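Local coordinates for protein ribokinase RBSK (Mycobacterium tuberculosis, PDB 3GO6) that probably catalyses the magnesium-dependent transfer of a phosphate group from ATP to O5 of D-ribose, giving D-ribose 5-phosphate, at residues K58-A69 / D248-A256; R273-L281 / P293-L302. All coordinates share one frame; numbering follows the deposited sequence.

Contact 1. Residues K58-A69 / D248-A256. With RIB (alpha-D-ribofuranose), chain C.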
loop_
_atom_site.group_PDB
_atom_site.type_symbol
_atom_site.label_atom_id
_atom_site.label_comp_id
_atom_site.label_asym_id
_atom_site.label_seq_id
_atom_site.Cartn_x
_atom_site.Cartn_y
_atom_site.Cartn_z
ATOM N N LYS A 58 8.876 -13.201 -0.127
ATOM C CA LYS A 58 8.921 -14.659 -0.351
ATOM C C LYS A 58 10.143 -15.338 0.272
ATOM O O LYS A 58 10.029 -16.404 0.877
ATOM C CB LYS A 58 8.908 -14.997 -1.849
ATOM C CG LYS A 58 7.567 -14.808 -2.507
ATOM C CD LYS A 58 7.627 -15.289 -3.973
ATOM C CE LYS A 58 6.413 -14.797 -4.740
ATOM N NZ LYS A 58 5.114 -14.904 -3.947
ATOM N N GLY A 59 11.319 -14.751 0.116
ATOM C CA GLY A 59 12.534 -15.413 0.599
ATOM C C GLY A 59 12.563 -15.421 2.124
ATOM O O GLY A 59 12.816 -16.457 2.756
ATOM N N ALA A 60 12.312 -14.258 2.714
ATOM C CA ALA A 60 12.262 -14.139 4.171
ATOM C C ALA A 60 11.203 -15.093 4.741
ATOM O O ALA A 60 11.469 -15.804 5.711
ATOM C CB ALA A 60 11.938 -12.698 4.552
ATOM N N ASN A 61 10.010 -15.097 4.150
ATOM C CA ASN A 61 8.907 -15.949 4.627
ATOM C C ASN A 61 9.275 -17.427 4.553
ATOM O O ASN A 61 8.953 -18.205 5.464
ATOM C CB ASN A 61 7.631 -15.754 3.788
ATOM C CG ASN A 61 7.028 -14.380 3.921
ATOM O OD1 ASN A 61 7.368 -13.624 4.828
ATOM N ND2 ASN A 61 6.100 -14.053 3.017
ATOM N N GLN A 62 9.926 -17.821 3.454
ATOM C CA GLN A 62 10.320 -19.225 3.282
ATOM C C GLN A 62 11.424 -19.627 4.262
ATOM O O GLN A 62 11.401 -20.735 4.803
ATOM C CB GLN A 62 10.703 -19.517 1.830
ATOM C CG GLN A 62 9.460 -19.425 0.938
ATOM C CD GLN A 62 9.722 -19.571 -0.527
ATOM O OE1 GLN A 62 10.782 -20.002 -0.940
ATOM N NE2 GLN A 62 8.727 -19.197 -1.339
ATOM N N ALA A 63 12.357 -18.712 4.522
ATOM C CA ALA A 63 13.415 -18.945 5.507
ATOM C C ALA A 63 12.823 -19.109 6.912
ATOM O O ALA A 63 13.211 -20.029 7.655
ATOM C CB ALA A 63 14.447 -17.779 5.460
ATOM N N VAL A 64 11.887 -18.238 7.278
ATOM C CA VAL A 64 11.217 -18.293 8.582
ATOM C C VAL A 64 10.435 -19.608 8.772
ATOM O O VAL A 64 10.523 -20.262 9.821
ATOM C CB VAL A 64 10.309 -17.069 8.811
ATOM C CG1 VAL A 64 9.401 -17.285 10.014
ATOM C CG2 VAL A 64 11.170 -15.778 9.014
ATOM N N ALA A 65 9.703 -20.012 7.742
ATOM C CA ALA A 65 8.968 -21.283 7.789
ATOM C C ALA A 65 9.899 -22.495 7.918
ATOM O O ALA A 65 9.633 -23.419 8.713
ATOM C CB ALA A 65 8.053 -21.424 6.562
ATOM N N ALA A 66 10.979 -22.516 7.141
ATOM C CA ALA A 66 11.973 -23.589 7.263
ATOM C C ALA A 66 12.589 -23.656 8.673
ATOM O O ALA A 66 12.789 -24.748 9.214
ATOM C CB ALA A 66 13.064 -23.439 6.202
ATOM N N ALA A 67 12.891 -22.494 9.259
ATOM C CA ALA A 67 13.441 -22.424 10.628
ATOM C C ALA A 67 12.440 -22.907 11.687
ATOM O O ALA A 67 12.798 -23.717 12.561
ATOM C CB ALA A 67 13.930 -21.013 10.948
ATOM N N ARG A 68 11.196 -22.450 11.598
ATOM C CA ARG A 68 10.152 -22.947 12.510
ATOM C C ARG A 68 9.886 -24.451 12.352
ATOM O O ARG A 68 9.522 -25.117 13.326
ATOM C CB ARG A 68 8.863 -22.140 12.375
ATOM C CG ARG A 68 9.030 -20.692 12.839
ATOM C CD ARG A 68 7.718 -19.952 12.788
ATOM N NE ARG A 68 7.868 -18.524 13.081
ATOM C CZ ARG A 68 6.861 -17.656 13.065
ATOM N NH1 ARG A 68 5.627 -18.062 12.792
ATOM N NH2 ARG A 68 7.084 -16.374 13.332
ATOM N N ALA A 69 10.067 -24.974 11.138
ATOM C CA ALA A 69 9.943 -26.407 10.866
ATOM C C ALA A 69 11.155 -27.250 11.294
ATOM O O ALA A 69 11.137 -28.466 11.112
ATOM C CB ALA A 69 9.621 -26.661 9.378
ATOM N N ASP A 248 4.402 -19.726 0.773
ATOM C CA ASP A 248 5.781 -19.595 1.284
ATOM C C ASP A 248 6.016 -20.560 2.418
ATOM O O ASP A 248 7.099 -21.116 2.544
ATOM C CB ASP A 248 6.040 -18.166 1.779
ATOM C CG ASP A 248 6.049 -17.161 0.645
ATOM O OD1 ASP A 248 6.403 -17.562 -0.496
ATOM O OD2 ASP A 248 5.672 -15.985 0.883
ATOM N N VAL A 249 4.997 -20.751 3.259
ATOM C CA VAL A 249 5.078 -21.749 4.332
ATOM C C VAL A 249 5.254 -23.153 3.745
ATOM O O VAL A 249 6.148 -23.902 4.146
ATOM C CB VAL A 249 3.855 -21.689 5.301
ATOM C CG1 VAL A 249 3.943 -22.830 6.328
ATOM C CG2 VAL A 249 3.817 -20.329 6.048
ATOM N N PHE A 250 4.412 -23.507 2.776
ATOM C CA PHE A 250 4.553 -24.805 2.092
ATOM C C PHE A 250 5.997 -24.995 1.589
ATOM O O PHE A 250 6.613 -26.035 1.839
ATOM C CB PHE A 250 3.533 -24.893 0.943
ATOM C CG PHE A 250 3.607 -26.182 0.148
ATOM C CD1 PHE A 250 2.665 -27.196 0.369
ATOM C CD2 PHE A 250 4.591 -26.369 -0.830
ATOM C CE1 PHE A 250 2.716 -28.400 -0.361
ATOM C CE2 PHE A 250 4.663 -27.566 -1.564
ATOM C CZ PHE A 250 3.711 -28.586 -1.326
ATOM N N ALA A 251 6.551 -23.978 0.922
ATOM C CA ALA A 251 7.879 -24.091 0.299
ATOM C C ALA A 251 8.986 -24.243 1.339
ATOM O O ALA A 251 9.889 -25.086 1.187
ATOM C CB ALA A 251 8.151 -22.889 -0.601
ATOM N N GLY A 252 8.919 -23.435 2.400
ATOM C CA GLY A 252 9.946 -23.480 3.451
ATOM C C GLY A 252 9.923 -24.807 4.177
ATOM O O GLY A 252 10.980 -25.386 4.482
ATOM N N VAL A 253 8.722 -25.299 4.465
ATOM C CA VAL A 253 8.583 -26.624 5.105
ATOM C C VAL A 253 9.040 -27.767 4.188
ATOM O O VAL A 253 9.666 -28.735 4.658
ATOM C CB VAL A 253 7.143 -26.864 5.620
ATOM C CG1 VAL A 253 6.971 -28.316 6.140
ATOM C CG2 VAL A 253 6.837 -25.862 6.709
ATOM N N LEU A 254 8.743 -27.658 2.894
ATOM C CA LEU A 254 9.231 -28.644 1.940
ATOM C C LEU A 254 10.764 -28.680 1.971
ATOM O O LEU A 254 11.372 -29.772 2.043
ATOM C CB LEU A 254 8.704 -28.375 0.522
ATOM C CG LEU A 254 8.844 -29.565 -0.433
ATOM C CD1 LEU A 254 7.791 -30.629 -0.094
ATOM C CD2 LEU A 254 8.701 -29.150 -1.895
ATOM N N ALA A 255 11.391 -27.501 1.932
ATOM C CA ALA A 255 12.862 -27.409 1.986
ATOM C C ALA A 255 13.427 -28.012 3.272
ATOM O O ALA A 255 14.479 -28.669 3.245
ATOM C CB ALA A 255 13.329 -25.955 1.832
ATOM N N ALA A 256 12.722 -27.790 4.383
ATOM C CA ALA A 256 13.164 -28.258 5.699
ATOM C C ALA A 256 13.048 -29.779 5.872
ATOM O O ALA A 256 13.627 -30.338 6.823
ATOM C CB ALA A 256 12.364 -27.563 6.783
HETATM O O5 RIB C . 4.036 -14.937 -0.751
HETATM C C5 RIB C . 3.710 -13.696 -0.085
HETATM C C4 RIB C . 4.919 -12.747 -0.179
HETATM O O4 RIB C . 5.050 -12.320 -1.550
HETATM C C3 RIB C . 4.743 -11.462 0.611
HETATM O O3 RIB C . 5.377 -11.472 1.915
HETATM C C2 RIB C . 5.288 -10.384 -0.308
HETATM O O2 RIB C . 6.397 -9.693 0.280
HETATM C C1 RIB C . 5.664 -11.045 -1.625
HETATM O O1 RIB C . 7.079 -11.243 -1.745
#
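Helices 58-68 and 248-256 cross at -49° with their axes only 7.1 Å apart, and Gln62 meets Gly252 at 4.3 Å between CA atoms. This close helix pair lies in the interior of the ribokinase (PfkB) fold, and its N-terminal ends face the ribose. No room is left for a side chain at Gly252, whose CA makes a CA-H...O contact with Gln62 O. Asp248 bonds to both the facing helix and the sugar. Its OD2 accepts Asn61 ND2 at 2.9 Å in a nearly straight bond (171°), on the anti side and tilted from the carboxylate plane, and accepts a hydrogen bond from RIB O5 (2.5 Å), a placement consistent with its probable role as proton acceptor. Gln62, extended beyond CG (chi2 175°), brings NE2 to Asp248 OD1 at 3.0 Å, and its OE1 is bonded to Gln150. The carboxylate is thus gripped through both oxygens, which should fix its rotation. Asn61 ND2 also reaches RIB O3, while Lys58 N donates to RIB O1. Lys58 NZ, bonded to Thr45 of the second subunit, makes a weak bond to RIB O5. Farther along, small residues keep the backbones close: Ala66 CB rests against Gly252 O at 3.3 Å, and Ala69 CB touches Val253 CG2 at 3.9 Å.

Contact 2. Residues R273-L281 / P293-L302; sequences RRACAAGAL and PAAAAIDAAL
Helix 273-281 and helix 295-302 cross almost perpendicularly, at 102°, with Ala278 and Ile298 the residues whose CA atoms come nearest. The axes approach to 9.1 Å in this helix-on-helix packing, which fastens the C-terminal helix of the ribokinase fold to the helix that ends at the magnesium-site residue Ala282. Arg274 acts as a knob in a hole lined by Ala295, Ile298, Asp299 and Leu302. A bend in its chain at chi3 (69°) turns the guanidinium against the side of helix 295-302. There NH1 donates to Asp299 OD1 at a short 2.5 Å, nearly in the guanidinium plane and close to the C-O direction of the acceptor; NH2 adds a weak bond to the same oxygen at 3.1 Å. One carboxylate oxygen therefore serves both terminal nitrogens, with the two planes strongly inclined to each other. The remaining donor, NE, finds a weak bond to Asn257 OD1 in helix 246-257. Arg270 NH2 lies close to this NE as a like charge, which the Asp299 carboxylate may help to offset.

Ile298 CG2 covers one face of the guanidinium, 3.7 Å above its centre, while Leu302 CD1 packs on the aliphatic part at Arg274 CG, 3.5 Å away. The backbone N of Ile298 is met by Ala294 O of the N-cap residue, and that of Asp299 by Ala295 O in the first turn. At the end of helix 273-281, Ala280 O is hydrogen-bonded to Thr283 OG1. Beyond the ionic pair the contact is apolar: Ala277 CB faces Leu302 CD2, Ala278 CB touches both Pro293 CG and Ile298 CG1, and Leu281 CD1 reaches both Pro293 CB at 3.7 Å and Ala301 CB at 4.0 Å.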
loop_
_atom_site.group_PDB
_atom_site.type_symbol
_atom_site.label_atom_id
_atom_site.label_comp_id
_atom_site.label_asym_id
_atom_site.label_seq_id
_atom_site.Cartn_x
_atom_site.Cartn_y
_atom_site.Cartn_z
ATOM N N ARG A 273 3.722 -34.355 2.472
ATOM C CA ARG A 273 2.655 -34.400 3.486
ATOM C C ARG A 273 2.811 -33.292 4.525
ATOM O O ARG A 273 1.839 -32.636 4.885
ATOM C CB ARG A 273 2.588 -35.770 4.176
ATOM C CG ARG A 273 1.916 -36.816 3.287
ATOM C CD ARG A 273 2.078 -38.238 3.802
ATOM N NE ARG A 273 1.387 -39.162 2.902
ATOM C CZ ARG A 273 1.482 -40.494 2.930
ATOM N NH1 ARG A 273 2.267 -41.101 3.815
ATOM N NH2 ARG A 273 0.784 -41.224 2.057
ATOM N N ARG A 274 4.032 -33.108 5.013
ATOM C CA ARG A 274 4.302 -32.098 6.032
ATOM C C ARG A 274 4.095 -30.691 5.468
ATOM O O ARG A 274 3.514 -29.841 6.128
ATOM C CB ARG A 274 5.716 -32.279 6.585
ATOM C CG ARG A 274 5.832 -33.560 7.448
ATOM C CD ARG A 274 7.221 -33.790 8.022
ATOM N NE ARG A 274 7.531 -32.795 9.040
ATOM C CZ ARG A 274 7.083 -32.819 10.296
ATOM N NH1 ARG A 274 6.291 -33.810 10.711
ATOM N NH2 ARG A 274 7.417 -31.838 11.137
ATOM N N ALA A 275 4.562 -30.462 4.244
ATOM C CA ALA A 275 4.414 -29.156 3.599
ATOM C C ALA A 275 2.929 -28.850 3.376
ATOM O O ALA A 275 2.474 -27.719 3.622
ATOM C CB ALA A 275 5.223 -29.100 2.268
ATOM N N CYS A 276 2.162 -29.864 2.963
ATOM C CA CYS A 276 0.711 -29.697 2.768
ATOM C C CYS A 276 0.013 -29.339 4.078
ATOM O O CYS A 276 -0.809 -28.420 4.110
ATOM C CB CYS A 276 0.068 -30.953 2.144
ATOM S SG CYS A 276 0.271 -31.060 0.365
ATOM N N ALA A 277 0.361 -30.039 5.159
ATOM C CA ALA A 277 -0.222 -29.743 6.467
ATOM C C ALA A 277 0.135 -28.350 6.950
ATOM O O ALA A 277 -0.723 -27.635 7.459
ATOM C CB ALA A 277 0.188 -30.794 7.521
ATOM N N ALA A 278 1.403 -27.962 6.808
ATOM C CA ALA A 278 1.849 -26.641 7.276
ATOM C C ALA A 278 1.179 -25.506 6.505
ATOM O O ALA A 278 0.766 -24.501 7.099
ATOM C CB ALA A 278 3.370 -26.523 7.218
ATOM N N GLY A 279 1.054 -25.674 5.194
ATOM C CA GLY A 279 0.345 -24.725 4.347
ATOM C C GLY A 279 -1.093 -24.508 4.780
ATOM O O GLY A 279 -1.578 -23.366 4.822
ATOM N N ALA A 280 -1.772 -25.598 5.128
ATOM C CA ALA A 280 -3.158 -25.516 5.611
ATOM C C ALA A 280 -3.244 -24.715 6.916
ATOM O O ALA A 280 -4.063 -23.787 7.036
ATOM C CB ALA A 280 -3.734 -26.928 5.798
ATOM N N LEU A 281 -2.387 -25.064 7.873
ATOM C CA LEU A 281 -2.270 -24.362 9.150
ATOM C C LEU A 281 -1.987 -22.872 8.962
ATOM O O LEU A 281 -2.481 -22.025 9.724
ATOM C CB LEU A 281 -1.146 -24.976 9.996
ATOM C CG LEU A 281 -1.337 -26.376 10.575
ATOM C CD1 LEU A 281 -0.130 -26.777 11.398
ATOM C CD2 LEU A 281 -2.626 -26.486 11.415
ATOM N N PRO A 293 3.729 -22.444 11.080
ATOM C CA PRO A 293 3.568 -23.184 12.311
ATOM C C PRO A 293 4.884 -23.786 12.809
ATOM O O PRO A 293 5.831 -23.999 12.032
ATOM C CB PRO A 293 2.594 -24.297 11.905
ATOM C CG PRO A 293 2.966 -24.580 10.501
ATOM C CD PRO A 293 3.256 -23.216 9.912
ATOM N N ALA A 294 4.934 -24.076 14.103
ATOM C CA ALA A 294 6.082 -24.773 14.686
ATOM C C ALA A 294 6.063 -26.237 14.260
ATOM O O ALA A 294 5.005 -26.768 13.871
ATOM C CB ALA A 294 6.082 -24.635 16.224
ATOM N N ALA A 295 7.221 -26.890 14.314
ATOM C CA ALA A 295 7.327 -28.289 13.902
ATOM C C ALA A 295 6.307 -29.174 14.645
ATOM O O ALA A 295 5.690 -30.066 14.044
ATOM C CB ALA A 295 8.737 -28.805 14.125
ATOM N N ALA A 296 6.135 -28.914 15.943
ATOM C CA ALA A 296 5.218 -29.708 16.760
ATOM C C ALA A 296 3.762 -29.540 16.326
ATOM O O ALA A 296 2.984 -30.494 16.406
ATOM C CB ALA A 296 5.382 -29.368 18.227
ATOM N N ALA A 297 3.393 -28.339 15.864
ATOM C CA ALA A 297 2.051 -28.099 15.313
ATOM C C ALA A 297 1.811 -28.875 14.012
ATOM O O ALA A 297 0.703 -29.362 13.766
ATOM C CB ALA A 297 1.797 -26.604 15.101
ATOM N N ILE A 298 2.848 -28.966 13.181
ATOM C CA ILE A 298 2.796 -29.744 11.947
ATOM C C ILE A 298 2.565 -31.232 12.288
ATOM O O ILE A 298 1.664 -31.878 11.727
ATOM C CB ILE A 298 4.096 -29.569 11.109
ATOM C CG1 ILE A 298 4.261 -28.100 10.653
ATOM C CG2 ILE A 298 4.105 -30.508 9.907
ATOM C CD1 ILE A 298 5.665 -27.786 10.105
ATOM N N ASP A 299 3.381 -31.752 13.211
ATOM C CA ASP A 299 3.238 -33.130 13.718
ATOM C C ASP A 299 1.825 -33.405 14.206
ATOM O O ASP A 299 1.215 -34.394 13.809
ATOM C CB ASP A 299 4.211 -33.402 14.868
ATOM C CG ASP A 299 5.645 -33.431 14.428
ATOM O OD1 ASP A 299 5.899 -33.602 13.216
ATOM O OD2 ASP A 299 6.528 -33.292 15.309
ATOM N N ALA A 300 1.326 -32.515 15.056
ATOM C CA ALA A 300 -0.002 -32.622 15.658
ATOM C C ALA A 300 -1.126 -32.612 14.633
ATOM O O ALA A 300 -2.112 -33.334 14.791
ATOM C CB ALA A 300 -0.211 -31.512 16.681
ATOM N N ALA A 301 -0.982 -31.796 13.588
ATOM C CA ALA A 301 -1.982 -31.718 12.517
ATOM C C ALA A 301 -1.967 -32.972 11.653
ATOM O O ALA A 301 -3.003 -33.404 11.155
ATOM C CB ALA A 301 -1.753 -30.478 11.653
ATOM N N LEU A 302 -0.789 -33.554 11.471
ATOM C CA LEU A 302 -0.680 -34.811 10.749
ATOM C C LEU A 302 -1.245 -35.986 11.565
ATOM O O LEU A 302 -1.928 -36.842 11.001
ATOM C CB LEU A 302 0.757 -35.079 10.310
ATOM C CG LEU A 302 1.324 -34.219 9.172
ATOM C CD1 LEU A 302 2.803 -34.507 9.027
ATOM C CD2 LEU A 302 0.606 -34.485 7.866
#

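The two contacts follow each other along the chain, with centres about 12 Å apart: contact 1 lies near the middle of the molecule, contact 2 nearer its periphery. Helix 246-257 connects them. It packs on helix 58-68 in contact 1 and, through Phe250 and Val253, touches Ala275 and Ala278 of the next helix, 265-282, which belongs to contact 2. Pro293 completes the junction, with its ring against Val249 and its carbonyl oxygen beside Arg68 CB. The magnesium-site residues Ala282, Val285 and Gly287 fall at or after the end of helix 265-282, while Asp242 and Ala244 precede helix 246-257; the metal site is therefore built from the chain on either side of these two helices.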